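PDB 3WJ7: putative oxidoreductase from Gluconobacter oxydans, which probably reduces carbonyl compounds with a nicotinamide coenzyme, as a member of the extended short-chain dehydrogenase/reductase family. Local coordinates for residues 160-165 and 176-181; 36-41 and 78-83; 128-133 and 239-244; 97-102 and 154-159; 112-117 and 172-177. All coordinates share one frame; numbering follows the deposited sequence.

Contact 1 of 5, residues 160-165 and 176-181; sequences RAEQEV and AIIVNP
Val165 of the helix meets Ile178 and Ala176 of the strand, while Glu162, one turn earlier, reaches over Ile178 toward Asn180. The helix segment 160-165 runs nearly antiparallel to the strand segment 176-181, at 157° with their axes 10.5 Å apart, as expected for the helix of a beta-alpha-beta crossover lying back along the strand it leads into. Val165 and Ile178 lie side by side, pointing opposite ways, with Val165 CG1 4.1 Å from Ile178 CD1. The same methyl, CG1 of Val165, lies 4.2 Å from Ala176 CB and so faces two alternate residues of the strand. Ile177 and Val179 point the other way, toward helix 220-233.

In Glu162 the chi1 of 163° turns CG away from the backbone N, and the extended chain beyond it carries the carboxylate obliquely over the Ile178 branch; OE2 of Glu162 is 3.9 Å from CG2 of Ile178. Beyond it, the side chain crosses that of Asn180 at about a right angle, with carboxylate and amide planes 87° apart. Ser125 hydrogen-bonds Glu162 OE2, and Lys239 forms a long, weak ion pair with OE1. The contact thus grades from purely apolar at Val165 to polar at Glu162, where a buried carboxylate is gripped at OE2 by Ser125 and is perhaps also eased by the distant charge of Lys239.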
# COMPACT_ATOMS: atom_id res chain seq x y z
N ARG A 160 -5.57 12.56 8.50
CA ARG A 160 -4.32 13.25 8.25
C ARG A 160 -4.51 14.60 7.57
O ARG A 160 -3.85 15.62 7.94
CB ARG A 160 -3.36 12.40 7.43
CG ARG A 160 -2.85 11.23 8.24
CD ARG A 160 -1.61 10.63 7.62
NE ARG A 160 -1.04 9.72 8.60
CZ ARG A 160 -0.50 8.54 8.29
NH1 ARG A 160 -0.48 8.13 7.03
NH2 ARG A 160 0.02 7.79 9.24
N ALA A 161 -5.43 14.62 6.60
CA ALA A 161 -5.69 15.88 5.87
C ALA A 161 -6.27 16.93 6.82
O ALA A 161 -5.79 18.09 6.87
CB ALA A 161 -6.63 15.64 4.70
N GLU A 162 -7.24 16.52 7.63
CA GLU A 162 -7.78 17.48 8.58
C GLU A 162 -6.66 17.97 9.51
O GLU A 162 -6.59 19.16 9.81
CB GLU A 162 -8.99 16.95 9.39
CG GLU A 162 -9.25 17.79 10.63
CD GLU A 162 -10.54 17.45 11.36
OE1 GLU A 162 -10.50 16.99 12.52
OE2 GLU A 162 -11.62 17.62 10.77
N GLN A 163 -5.78 17.08 9.97
CA GLN A 163 -4.71 17.52 10.89
C GLN A 163 -3.81 18.53 10.21
O GLN A 163 -3.38 19.48 10.85
CB GLN A 163 -3.87 16.37 11.46
CG GLN A 163 -4.61 15.49 12.47
CD GLN A 163 -5.16 16.27 13.66
OE1 GLN A 163 -6.36 16.32 13.88
NE2 GLN A 163 -4.27 16.90 14.43
N GLU A 164 -3.56 18.35 8.91
CA GLU A 164 -2.80 19.32 8.16
C GLU A 164 -3.43 20.71 8.19
O GLU A 164 -2.76 21.71 8.42
CB GLU A 164 -2.63 18.89 6.71
CG GLU A 164 -1.32 18.21 6.44
CD GLU A 164 -0.19 19.18 6.05
OE1 GLU A 164 0.03 20.24 6.72
OE2 GLU A 164 0.51 18.84 5.05
N VAL A 165 -4.73 20.78 7.93
CA VAL A 165 -5.40 22.05 7.95
C VAL A 165 -5.25 22.66 9.36
O VAL A 165 -4.87 23.84 9.47
CB VAL A 165 -6.86 21.92 7.49
CG1 VAL A 165 -7.56 23.25 7.64
CG2 VAL A 165 -6.93 21.45 6.05
N ALA A 176 -8.96 29.47 7.77
CA ALA A 176 -9.85 28.34 7.43
C ALA A 176 -10.86 27.99 8.51
O ALA A 176 -10.57 28.03 9.73
CB ALA A 176 -9.05 27.10 7.02
N ILE A 177 -12.07 27.68 8.05
CA ILE A 177 -13.13 27.16 8.87
C ILE A 177 -13.38 25.76 8.36
O ILE A 177 -13.47 25.56 7.14
CB ILE A 177 -14.39 28.00 8.63
CG1 ILE A 177 -14.22 29.41 9.20
CG2 ILE A 177 -15.64 27.26 9.09
CD1 ILE A 177 -15.25 30.46 8.77
N ILE A 178 -13.51 24.79 9.27
CA ILE A 178 -13.73 23.38 8.91
C ILE A 178 -15.15 22.88 9.15
O ILE A 178 -15.75 23.05 10.23
CB ILE A 178 -12.79 22.44 9.69
CG1 ILE A 178 -11.35 22.92 9.56
CG2 ILE A 178 -12.97 20.97 9.24
CD1 ILE A 178 -10.37 22.10 10.40
N VAL A 179 -15.62 22.13 8.17
CA VAL A 179 -16.91 21.51 8.14
C VAL A 179 -16.67 19.97 8.03
O VAL A 179 -15.73 19.51 7.35
CB VAL A 179 -17.60 22.20 6.95
CG1 VAL A 179 -18.27 21.28 5.96
CG2 VAL A 179 -18.46 23.39 7.42
N ASN A 180 -17.46 19.20 8.75
CA ASN A 180 -17.39 17.75 8.81
C ASN A 180 -18.79 17.15 8.49
O ASN A 180 -19.58 16.86 9.38
CB ASN A 180 -16.96 17.30 10.21
CG ASN A 180 -15.61 17.88 10.65
OD1 ASN A 180 -14.58 17.18 10.61
ND2 ASN A 180 -15.60 19.14 11.08
N PRO A 181 -19.13 16.99 7.21
CA PRO A 181 -20.38 16.32 6.83
C PRO A 181 -20.40 14.85 7.28
O PRO A 181 -19.34 14.24 7.39
CB PRO A 181 -20.33 16.32 5.30
CG PRO A 181 -19.23 17.27 4.92
CD PRO A 181 -18.27 17.29 6.05

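Contact 2 of 5, residues 36-41 and 78-83; sequences RGHRLR and VKILFH
His38 touches Ile80 and Arg41 touches Val78 across the N-terminal half of a Rossmann fold, where strands 39-44 and 78-83 flank the central strand 15-18. The two segments are therefore next-nearest neighbours in the parallel sheet, and side chains alone bridge them. Ile80 CD1 lies at the edge of the His38 imidazole, near the ring plane, 4.3 Å from CE1 of His38. At the other end the Arg41 guanidinium comes up obliquely to the valine methyl, neither chain lying along the other.

The next shell fixes both polar groups. His38 ND1 is hydrogen-bonded to Thr16 OG1 on the central strand, which orients the ring, and Leu231 of helix 220-233 packs on both His38 and Phe82. Arg41 NH1 bonds to the backbone oxygens of Ala74 and Lys76, just before Val78, while its NH2 forms a salt bridge with Glu59 on the neighbouring strand 59-62. Further out, Gly37, with positive phi, closes the preceding helix 24-35 in a Schellman motif and turns the chain into strand 39-44. Arg41 runs extended from its backbone and bends only at chi3 (-57°), which brings NH1 of Arg41 to 3.6 Å from CG2 of Val78.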
# COMPACT_ATOMS: atom_id res chain seq x y z
N ARG A 36 -27.19 32.00 -3.81
CA ARG A 36 -26.77 33.12 -2.98
C ARG A 36 -26.00 34.25 -3.73
O ARG A 36 -25.57 35.22 -3.11
CB ARG A 36 -25.96 32.59 -1.79
CG ARG A 36 -26.71 32.52 -0.46
CD ARG A 36 -25.83 31.78 0.50
NE ARG A 36 -26.37 31.40 1.81
CZ ARG A 36 -27.26 30.43 2.05
NH1 ARG A 36 -27.88 29.74 1.08
NH2 ARG A 36 -27.56 30.16 3.31
N GLY A 37 -25.83 34.11 -5.06
CA GLY A 37 -25.10 35.06 -5.92
C GLY A 37 -23.60 35.36 -5.71
O GLY A 37 -23.17 36.50 -5.84
N HIS A 38 -22.79 34.35 -5.40
CA HIS A 38 -21.35 34.48 -5.53
C HIS A 38 -20.98 34.41 -6.99
O HIS A 38 -21.72 33.82 -7.78
CB HIS A 38 -20.67 33.32 -4.80
CG HIS A 38 -20.81 33.40 -3.32
ND1 HIS A 38 -19.74 33.43 -2.47
CD2 HIS A 38 -21.92 33.50 -2.54
CE1 HIS A 38 -20.17 33.53 -1.23
NE2 HIS A 38 -21.49 33.58 -1.24
N ARG A 39 -19.85 35.00 -7.35
CA ARG A 39 -19.30 34.74 -8.68
C ARG A 39 -18.41 33.50 -8.57
O ARG A 39 -17.43 33.49 -7.82
CB ARG A 39 -18.49 35.93 -9.23
CG ARG A 39 -18.72 37.27 -8.54
CD ARG A 39 -18.04 38.38 -9.34
NE ARG A 39 -18.36 39.74 -8.89
CZ ARG A 39 -18.09 40.85 -9.59
NH1 ARG A 39 -17.51 40.78 -10.79
NH2 ARG A 39 -18.41 42.04 -9.09
N LEU A 40 -18.75 32.47 -9.32
CA LEU A 40 -18.02 31.21 -9.23
C LEU A 40 -16.89 30.99 -10.24
O LEU A 40 -16.96 31.37 -11.42
CB LEU A 40 -19.01 30.06 -9.26
CG LEU A 40 -20.03 29.92 -8.12
CD1 LEU A 40 -20.83 28.65 -8.35
CD2 LEU A 40 -19.41 29.85 -6.73
N ARG A 41 -15.81 30.39 -9.75
CA ARG A 41 -14.82 29.76 -10.60
C ARG A 41 -14.69 28.28 -10.12
O ARG A 41 -14.65 27.99 -8.93
CB ARG A 41 -13.48 30.52 -10.55
CG ARG A 41 -12.36 29.90 -11.41
CD ARG A 41 -11.03 30.67 -11.35
NE ARG A 41 -11.23 32.06 -11.74
CZ ARG A 41 -10.49 33.08 -11.36
NH1 ARG A 41 -9.45 32.93 -10.54
NH2 ARG A 41 -10.82 34.30 -11.78
N VAL A 78 -9.21 35.73 -6.26
CA VAL A 78 -10.15 34.92 -5.44
C VAL A 78 -10.23 35.37 -3.96
O VAL A 78 -9.24 35.39 -3.27
CB VAL A 78 -9.78 33.41 -5.52
CG1 VAL A 78 -10.59 32.58 -4.52
CG2 VAL A 78 -9.93 32.88 -6.95
N LYS A 79 -11.42 35.67 -3.46
CA LYS A 79 -11.57 36.12 -2.09
C LYS A 79 -11.83 34.94 -1.13
O LYS A 79 -11.41 34.97 0.06
CB LYS A 79 -12.73 37.14 -2.03
CG LYS A 79 -13.21 37.53 -0.62
CD LYS A 79 -14.49 38.37 -0.66
CE LYS A 79 -14.72 39.11 0.66
NZ LYS A 79 -16.17 39.14 1.04
N ILE A 80 -12.57 33.95 -1.64
CA ILE A 80 -13.14 32.85 -0.87
C ILE A 80 -12.95 31.51 -1.60
O ILE A 80 -13.20 31.36 -2.82
CB ILE A 80 -14.65 33.03 -0.63
CG1 ILE A 80 -14.93 34.22 0.32
CG2 ILE A 80 -15.28 31.78 -0.04
CD1 ILE A 80 -16.26 34.87 -0.01
N LEU A 81 -12.51 30.54 -0.81
CA LEU A 81 -12.23 29.22 -1.27
C LEU A 81 -13.03 28.20 -0.46
O LEU A 81 -12.99 28.17 0.78
CB LEU A 81 -10.74 28.94 -1.17
CG LEU A 81 -10.41 27.46 -1.42
CD1 LEU A 81 -10.73 27.05 -2.86
CD2 LEU A 81 -8.95 27.16 -1.09
N PHE A 82 -13.79 27.39 -1.20
CA PHE A 82 -14.41 26.16 -0.73
C PHE A 82 -13.62 24.97 -1.27
O PHE A 82 -13.65 24.71 -2.47
CB PHE A 82 -15.85 26.07 -1.23
CG PHE A 82 -16.76 27.01 -0.56
CD1 PHE A 82 -17.53 26.60 0.51
CD2 PHE A 82 -16.82 28.35 -0.98
CE1 PHE A 82 -18.40 27.51 1.16
CE2 PHE A 82 -17.66 29.25 -0.33
CZ PHE A 82 -18.46 28.83 0.73
N HIS A 83 -12.93 24.27 -0.40
CA HIS A 83 -12.18 23.08 -0.82
C HIS A 83 -13.03 21.87 -0.57
O HIS A 83 -13.18 21.47 0.56
CB HIS A 83 -10.87 22.92 -0.03
CG HIS A 83 -10.07 21.73 -0.45
ND1 HIS A 83 -10.26 21.09 -1.67
CD2 HIS A 83 -9.06 21.07 0.16
CE1 HIS A 83 -9.41 20.09 -1.77
NE2 HIS A 83 -8.68 20.05 -0.67

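Contact 3 of 5, residues 128-133 and 239-244; sequences AALGLR and KYILGG
The loop that follows strand 120-124 of the Rossmann sheet packs Leu130 against Lys239 and Ile241 of strand 239-248. A single leucine supplies the loop's side of the contact, and its two methyls divide the work. Leu130 CD1 meets the long branch of Ile241, 3.6 Å from CG1 of Ile241, and also lies 3.8 Å from Ile241 CD1; the two side chains are set obliquely. Leu130 CD2 touches the far end of the lysine chain instead, 3.9 Å from Lys239 CE, the two chains passing head to tail. A chi1 of -70° sets CG1 of Ile241 beside its own backbone N and sends the CG1-CD1 branch back toward the leucine, although its CB does not start in that direction.

Lys239 thus offers the leucine its aliphatic part. Leu130 also rests on Glu162 and on Asn180, so it wedges between helix and sheet. Glu141 accepts a hydrogen bond from the backbone N of Ile241, a second tie between the loop region and this strand. Strand 239-248 itself runs parallel to strand 176-185, an arrangement consistent with the enlarged Rossmann sheet of extended short-chain dehydrogenases/reductases.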
# COMPACT_ATOMS: atom_id res chain seq x y z
N ALA A 128 -15.41 11.27 9.28
CA ALA A 128 -14.40 10.19 9.31
C ALA A 128 -13.09 10.65 9.95
O ALA A 128 -12.35 9.86 10.48
CB ALA A 128 -14.19 9.61 7.94
N ALA A 129 -12.83 11.94 9.92
CA ALA A 129 -11.71 12.53 10.64
C ALA A 129 -11.91 12.67 12.15
O ALA A 129 -10.97 13.09 12.85
CB ALA A 129 -11.37 13.90 10.05
N LEU A 130 -13.10 12.36 12.66
CA LEU A 130 -13.41 12.71 14.06
C LEU A 130 -13.35 11.50 14.99
O LEU A 130 -13.15 10.38 14.54
CB LEU A 130 -14.77 13.36 14.17
CG LEU A 130 -15.02 14.65 13.39
CD1 LEU A 130 -16.31 15.26 13.86
CD2 LEU A 130 -13.93 15.66 13.54
N GLY A 131 -13.50 11.73 16.31
CA GLY A 131 -13.40 10.66 17.31
C GLY A 131 -14.73 9.96 17.52
O GLY A 131 -15.75 10.48 17.11
N LEU A 132 -14.71 8.78 18.14
CA LEU A 132 -15.93 8.07 18.50
C LEU A 132 -16.04 7.74 19.98
O LEU A 132 -15.04 7.52 20.67
CB LEU A 132 -16.06 6.76 17.73
CG LEU A 132 -16.15 6.94 16.23
CD1 LEU A 132 -15.90 5.61 15.51
CD2 LEU A 132 -17.49 7.55 15.85
N ARG A 133 -17.28 7.66 20.43
CA ARG A 133 -17.62 7.20 21.75
C ARG A 133 -17.91 5.69 21.76
O ARG A 133 -18.23 5.09 20.72
CB ARG A 133 -18.84 7.97 22.21
CG ARG A 133 -18.50 9.32 22.81
CD ARG A 133 -19.78 10.10 23.01
NE ARG A 133 -19.73 10.99 24.17
CZ ARG A 133 -19.99 10.60 25.41
NH1 ARG A 133 -20.29 9.33 25.68
NH2 ARG A 133 -19.92 11.48 26.39
N LYS A 239 -14.31 23.62 13.84
CA LYS A 239 -14.94 22.56 13.05
C LYS A 239 -16.42 22.55 13.34
O LYS A 239 -16.86 22.77 14.48
CB LYS A 239 -14.50 21.16 13.51
CG LYS A 239 -13.03 20.83 13.55
CD LYS A 239 -12.88 19.72 14.59
CE LYS A 239 -11.69 18.81 14.34
NZ LYS A 239 -11.03 18.45 15.64
N TYR A 240 -17.20 22.17 12.34
CA TYR A 240 -18.63 22.00 12.57
C TYR A 240 -19.12 20.76 11.92
O TYR A 240 -18.98 20.60 10.71
CB TYR A 240 -19.41 23.21 12.04
CG TYR A 240 -18.96 24.57 12.53
CD1 TYR A 240 -17.88 25.23 11.91
CD2 TYR A 240 -19.62 25.21 13.58
CE1 TYR A 240 -17.46 26.49 12.35
CE2 TYR A 240 -19.21 26.47 14.03
CZ TYR A 240 -18.14 27.11 13.41
OH TYR A 240 -17.75 28.34 13.84
N ILE A 241 -19.67 19.84 12.70
CA ILE A 241 -20.30 18.61 12.17
C ILE A 241 -21.58 18.97 11.40
O ILE A 241 -22.40 19.73 11.88
CB ILE A 241 -20.67 17.63 13.31
CG1 ILE A 241 -19.41 17.04 13.92
CG2 ILE A 241 -21.54 16.49 12.79
CD1 ILE A 241 -19.53 16.61 15.35
N LEU A 242 -21.73 18.44 10.19
CA LEU A 242 -22.92 18.69 9.43
C LEU A 242 -23.65 17.39 9.26
O LEU A 242 -23.58 16.80 8.20
CB LEU A 242 -22.58 19.32 8.09
CG LEU A 242 -21.95 20.74 8.05
CD1 LEU A 242 -21.87 21.25 6.60
CD2 LEU A 242 -22.66 21.81 8.97
N GLY A 243 -24.34 16.94 10.30
CA GLY A 243 -25.06 15.66 10.26
C GLY A 243 -26.53 15.87 9.99
O GLY A 243 -26.97 17.01 9.88
N GLY A 244 -27.29 14.79 9.87
CA GLY A 244 -28.75 14.86 9.94
C GLY A 244 -29.29 13.98 11.07
O GLY A 244 -29.72 14.49 12.12

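Contact 4 of 5, residues 97-102 and 154-159; sequences TMMKAN and YKLSKY
Met99 and Ser157 bring together helices 95-115 and 153-172, two nearly parallel helices of the Rossmann fold (17° between the segments, axes 9.5 Å apart). The dense part of the contact is around the serine. A small residue at this position lets the backbones come close, with the CA atoms of Met99 and Ser157 5.1 Å apart, and the methionine lies alongside the serine rather than end on to it. Ser157 OG, trans to its backbone N (chi1 -158°), points across to the other helix, 3.4 Å from Met99 CG. Further along the same methionine side chain, which stays extended until chi3 (78°), the sulfur bears on Leu156: Met99 SD is 4.1 Å from Leu156 CD2. That flank is also closed by another copy of the protein, Met99 packing on Thr97 and Leu156 on Asp94 of the second subunit, so the helix pair forms part of the subunit interface.

Tyr154 and Lys158, spaced as in the YxxxK signature of short-chain dehydrogenases/reductases, start out on the far side of their helix from this packing. Away from the methionine the contact thins out. Asn102, solvent-exposed and one turn further along, has only a marginal hold on the partner helix: its CB lies 4.5 Å from OG of Ser157.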
# COMPACT_ATOMS: atom_id res chain seq x y z
N THR A 97 -1.06 5.44 -1.99
CA THR A 97 -0.58 6.48 -2.87
C THR A 97 -1.65 7.57 -2.96
O THR A 97 -1.30 8.72 -3.03
CB THR A 97 -0.24 5.93 -4.27
OG1 THR A 97 0.63 4.78 -4.15
CG2 THR A 97 0.39 7.01 -5.13
N MET A 98 -2.93 7.21 -2.94
CA MET A 98 -3.97 8.24 -3.07
C MET A 98 -4.05 9.09 -1.82
O MET A 98 -4.17 10.30 -1.92
CB MET A 98 -5.34 7.66 -3.42
CG MET A 98 -5.41 7.12 -4.83
SD MET A 98 -5.06 8.22 -6.25
CE MET A 98 -3.30 8.60 -6.20
N MET A 99 -3.91 8.46 -0.66
CA MET A 99 -3.86 9.19 0.59
C MET A 99 -2.67 10.20 0.63
O MET A 99 -2.84 11.32 1.04
CB MET A 99 -3.78 8.21 1.74
CG MET A 99 -3.43 8.90 3.05
SD MET A 99 -3.20 7.80 4.42
CE MET A 99 -1.54 7.22 4.00
N LYS A 100 -1.50 9.84 0.16
CA LYS A 100 -0.44 10.84 0.09
C LYS A 100 -0.81 11.99 -0.84
O LYS A 100 -0.68 13.14 -0.49
CB LYS A 100 0.87 10.21 -0.35
CG LYS A 100 2.08 11.11 -0.25
CD LYS A 100 3.27 10.38 -0.88
CE LYS A 100 4.52 11.27 -1.00
NZ LYS A 100 5.75 10.48 -1.35
N ALA A 101 -1.31 11.68 -2.02
CA ALA A 101 -1.62 12.71 -2.98
C ALA A 101 -2.75 13.61 -2.43
O ALA A 101 -2.74 14.81 -2.66
CB ALA A 101 -2.01 12.10 -4.34
N ASN A 102 -3.69 13.05 -1.66
CA ASN A 102 -4.77 13.86 -1.19
C ASN A 102 -4.33 14.71 0.00
O ASN A 102 -4.70 15.89 0.14
CB ASN A 102 -6.04 13.02 -0.94
CG ASN A 102 -6.70 12.50 -2.28
OD1 ASN A 102 -7.07 13.28 -3.19
ND2 ASN A 102 -6.88 11.19 -2.37
N TYR A 154 -9.30 5.13 4.09
CA TYR A 154 -10.23 6.22 3.84
C TYR A 154 -10.29 7.16 5.03
O TYR A 154 -10.18 8.36 4.87
CB TYR A 154 -11.67 5.76 3.46
CG TYR A 154 -12.66 6.95 3.48
CD1 TYR A 154 -12.61 7.95 2.47
CD2 TYR A 154 -13.59 7.13 4.53
CE1 TYR A 154 -13.44 9.06 2.50
CE2 TYR A 154 -14.44 8.22 4.55
CZ TYR A 154 -14.37 9.19 3.54
OH TYR A 154 -15.24 10.27 3.56
N LYS A 155 -10.48 6.64 6.21
CA LYS A 155 -10.59 7.49 7.37
C LYS A 155 -9.23 8.10 7.67
O LYS A 155 -9.16 9.27 7.96
CB LYS A 155 -11.17 6.75 8.60
CG LYS A 155 -12.51 6.07 8.37
CD LYS A 155 -13.03 5.37 9.62
CE LYS A 155 -13.46 6.29 10.79
NZ LYS A 155 -14.59 5.68 11.58
N LEU A 156 -8.15 7.32 7.59
CA LEU A 156 -6.78 7.79 7.91
C LEU A 156 -6.42 8.97 7.06
O LEU A 156 -5.86 9.97 7.54
CB LEU A 156 -5.73 6.71 7.68
CG LEU A 156 -4.36 7.02 8.29
CD1 LEU A 156 -4.47 7.31 9.77
CD2 LEU A 156 -3.33 5.92 8.07
N SER A 157 -6.78 8.86 5.79
CA SER A 157 -6.62 9.94 4.86
C SER A 157 -7.43 11.20 5.30
O SER A 157 -6.96 12.36 5.22
CB SER A 157 -7.12 9.47 3.52
OG SER A 157 -6.53 10.26 2.54
N LYS A 158 -8.68 11.01 5.73
CA LYS A 158 -9.44 12.20 6.09
C LYS A 158 -8.82 12.77 7.36
O LYS A 158 -8.69 13.98 7.47
CB LYS A 158 -10.93 11.94 6.23
CG LYS A 158 -11.62 11.59 4.93
CD LYS A 158 -11.61 12.78 3.97
CE LYS A 158 -12.21 12.39 2.62
NZ LYS A 158 -12.09 13.49 1.60
N TYR A 159 -8.39 11.90 8.27
CA TYR A 159 -7.80 12.33 9.52
C TYR A 159 -6.51 13.12 9.25
O TYR A 159 -6.41 14.27 9.68
CB TYR A 159 -7.55 11.15 10.47
CG TYR A 159 -6.76 11.50 11.69
CD1 TYR A 159 -7.39 12.08 12.80
CD2 TYR A 159 -5.38 11.30 11.73
CE1 TYR A 159 -6.68 12.42 13.95
CE2 TYR A 159 -4.64 11.63 12.86
CZ TYR A 159 -5.29 12.18 13.97
OH TYR A 159 -4.58 12.55 15.09

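Contact 5 of 5, residues 112-117 and 172-177; sequences AALEAG and KNLPAI
Apolar packing by Leu114 makes this contact, joining the C-terminal end of helix 95-115 to the chain that leaves helix 153-172. Leu114 CB sits 4.3 Å from Leu174 CD1, and Leu114 CD1 meets the proline ring, 4.4 Å from Pro175 CD. The other methyl, CD2 of Leu114, lies 4.1 Å from CB of Lys172. The side chains of Leu114 and Lys172 cross at about a right angle, the lysine running out extended over the surface while the leucine, its CG swung to the carbonyl side of the backbone (chi1 -172°), stands up against its base.

Apolar-to-backbone contact comes next: Leu114 CD1 also borders the carbonyl of Lys172, 4.1 Å from Lys172 O. Polar groups do not join the segments directly, and backbone turns shape each side instead. Gly117, with positive phi, ends the first helix in a Schellman motif. Asn173, also with positive phi, is the first residue to leave helical backbone angles after helix 153-172, and Pro175 centres an inverse gamma turn whose Ala176 N to Leu174 O bond, 2.7 Å, is weak.

Deeper in, Leu174 and Ala113 both pack on Ile121 of strand 120-124. Two helix C-termini gathered where the next strands begin is the layout of neighbouring beta-alpha-beta units in a Rossmann fold.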
# COMPACT_ATOMS: atom_id res chain seq x y z
N ALA A 112 -1.18 27.58 -1.29
CA ALA A 112 -1.40 28.46 -2.46
C ALA A 112 -2.42 29.56 -2.21
O ALA A 112 -2.20 30.70 -2.62
CB ALA A 112 -1.76 27.66 -3.72
N ALA A 113 -3.51 29.23 -1.52
CA ALA A 113 -4.58 30.22 -1.17
C ALA A 113 -4.07 31.27 -0.18
O ALA A 113 -4.50 32.45 -0.18
CB ALA A 113 -5.77 29.52 -0.57
N LEU A 114 -3.16 30.81 0.66
CA LEU A 114 -2.51 31.65 1.63
C LEU A 114 -1.66 32.63 0.85
O LEU A 114 -1.81 33.84 1.01
CB LEU A 114 -1.64 30.79 2.54
CG LEU A 114 -1.00 31.43 3.76
CD1 LEU A 114 -2.08 32.03 4.64
CD2 LEU A 114 -0.23 30.39 4.54
N GLU A 115 -0.78 32.08 0.01
CA GLU A 115 0.05 32.86 -0.88
C GLU A 115 -0.71 33.84 -1.81
O GLU A 115 -0.26 34.96 -1.99
CB GLU A 115 0.96 31.96 -1.69
CG GLU A 115 2.15 31.51 -0.86
CD GLU A 115 2.60 30.06 -1.10
OE1 GLU A 115 2.42 29.53 -2.23
OE2 GLU A 115 3.14 29.45 -0.14
N ALA A 116 -1.86 33.44 -2.36
CA ALA A 116 -2.64 34.36 -3.22
C ALA A 116 -3.40 35.42 -2.39
O ALA A 116 -4.02 36.32 -2.94
CB ALA A 116 -3.60 33.57 -4.08
N GLY A 117 -3.36 35.29 -1.07
CA GLY A 117 -4.08 36.22 -0.22
C GLY A 117 -5.58 36.01 -0.15
O GLY A 117 -6.29 36.95 0.16
N LYS A 172 0.43 29.12 10.74
CA LYS A 172 0.60 30.06 9.64
C LYS A 172 -0.64 30.92 9.46
O LYS A 172 -0.75 31.63 8.47
CB LYS A 172 0.97 29.33 8.33
CG LYS A 172 2.22 28.47 8.47
CD LYS A 172 2.81 28.13 7.12
CE LYS A 172 4.29 27.80 7.27
NZ LYS A 172 4.95 27.55 5.95
N ASN A 173 -1.55 30.86 10.43
CA ASN A 173 -2.74 31.74 10.40
C ASN A 173 -3.56 31.68 9.09
O ASN A 173 -4.08 32.69 8.59
CB ASN A 173 -2.35 33.17 10.76
CG ASN A 173 -1.41 33.20 11.97
OD1 ASN A 173 -1.85 33.04 13.12
ND2 ASN A 173 -0.11 33.35 11.70
N LEU A 174 -3.67 30.45 8.56
CA LEU A 174 -4.62 30.09 7.50
C LEU A 174 -6.10 30.46 7.88
O LEU A 174 -6.62 30.09 8.91
CB LEU A 174 -4.46 28.60 7.17
CG LEU A 174 -5.24 28.14 5.95
CD1 LEU A 174 -4.48 28.38 4.65
CD2 LEU A 174 -5.67 26.68 6.09
N PRO A 175 -6.76 31.25 7.06
CA PRO A 175 -8.04 31.71 7.59
C PRO A 175 -9.14 30.69 7.28
O PRO A 175 -10.11 31.00 6.58
CB PRO A 175 -8.26 33.01 6.84
CG PRO A 175 -7.55 32.80 5.54
CD PRO A 175 -6.32 32.04 5.90
N ALA A 176 -8.96 29.47 7.77
CA ALA A 176 -9.85 28.34 7.43
C ALA A 176 -10.86 27.99 8.51
O ALA A 176 -10.57 28.03 9.73
CB ALA A 176 -9.05 27.10 7.02
N ILE A 177 -12.07 27.68 8.05
CA ILE A 177 -13.13 27.16 8.87
C ILE A 177 -13.38 25.76 8.36
O ILE A 177 -13.47 25.56 7.14
CB ILE A 177 -14.39 28.00 8.63
CG1 ILE A 177 -14.22 29.41 9.20
CG2 ILE A 177 -15.64 27.26 9.09
CD1 ILE A 177 -15.25 30.46 8.77

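How the contacts relate
Contacts 1 and 3 are buried and meet at strands 176-185 and 239-248, whose backbones hydrogen-bond between Ile178 and Tyr240 and between Asn180 and Leu242; both mix apolar packing with the polar group around Glu162 and Asn180. Contact 4 places another length of helix 153-172 against helix 95-115 and lies partly at the subunit interface. Contact 5 is a surface contact between the far end of helix 95-115 and the start of the strand used in contact 1, with which it shares Ala176 and Ile177, and it is almost wholly apolar. Contact 2, partly buried in the other half of the sheet, sets a histidine and an arginine against apolar Ile80 and Val78.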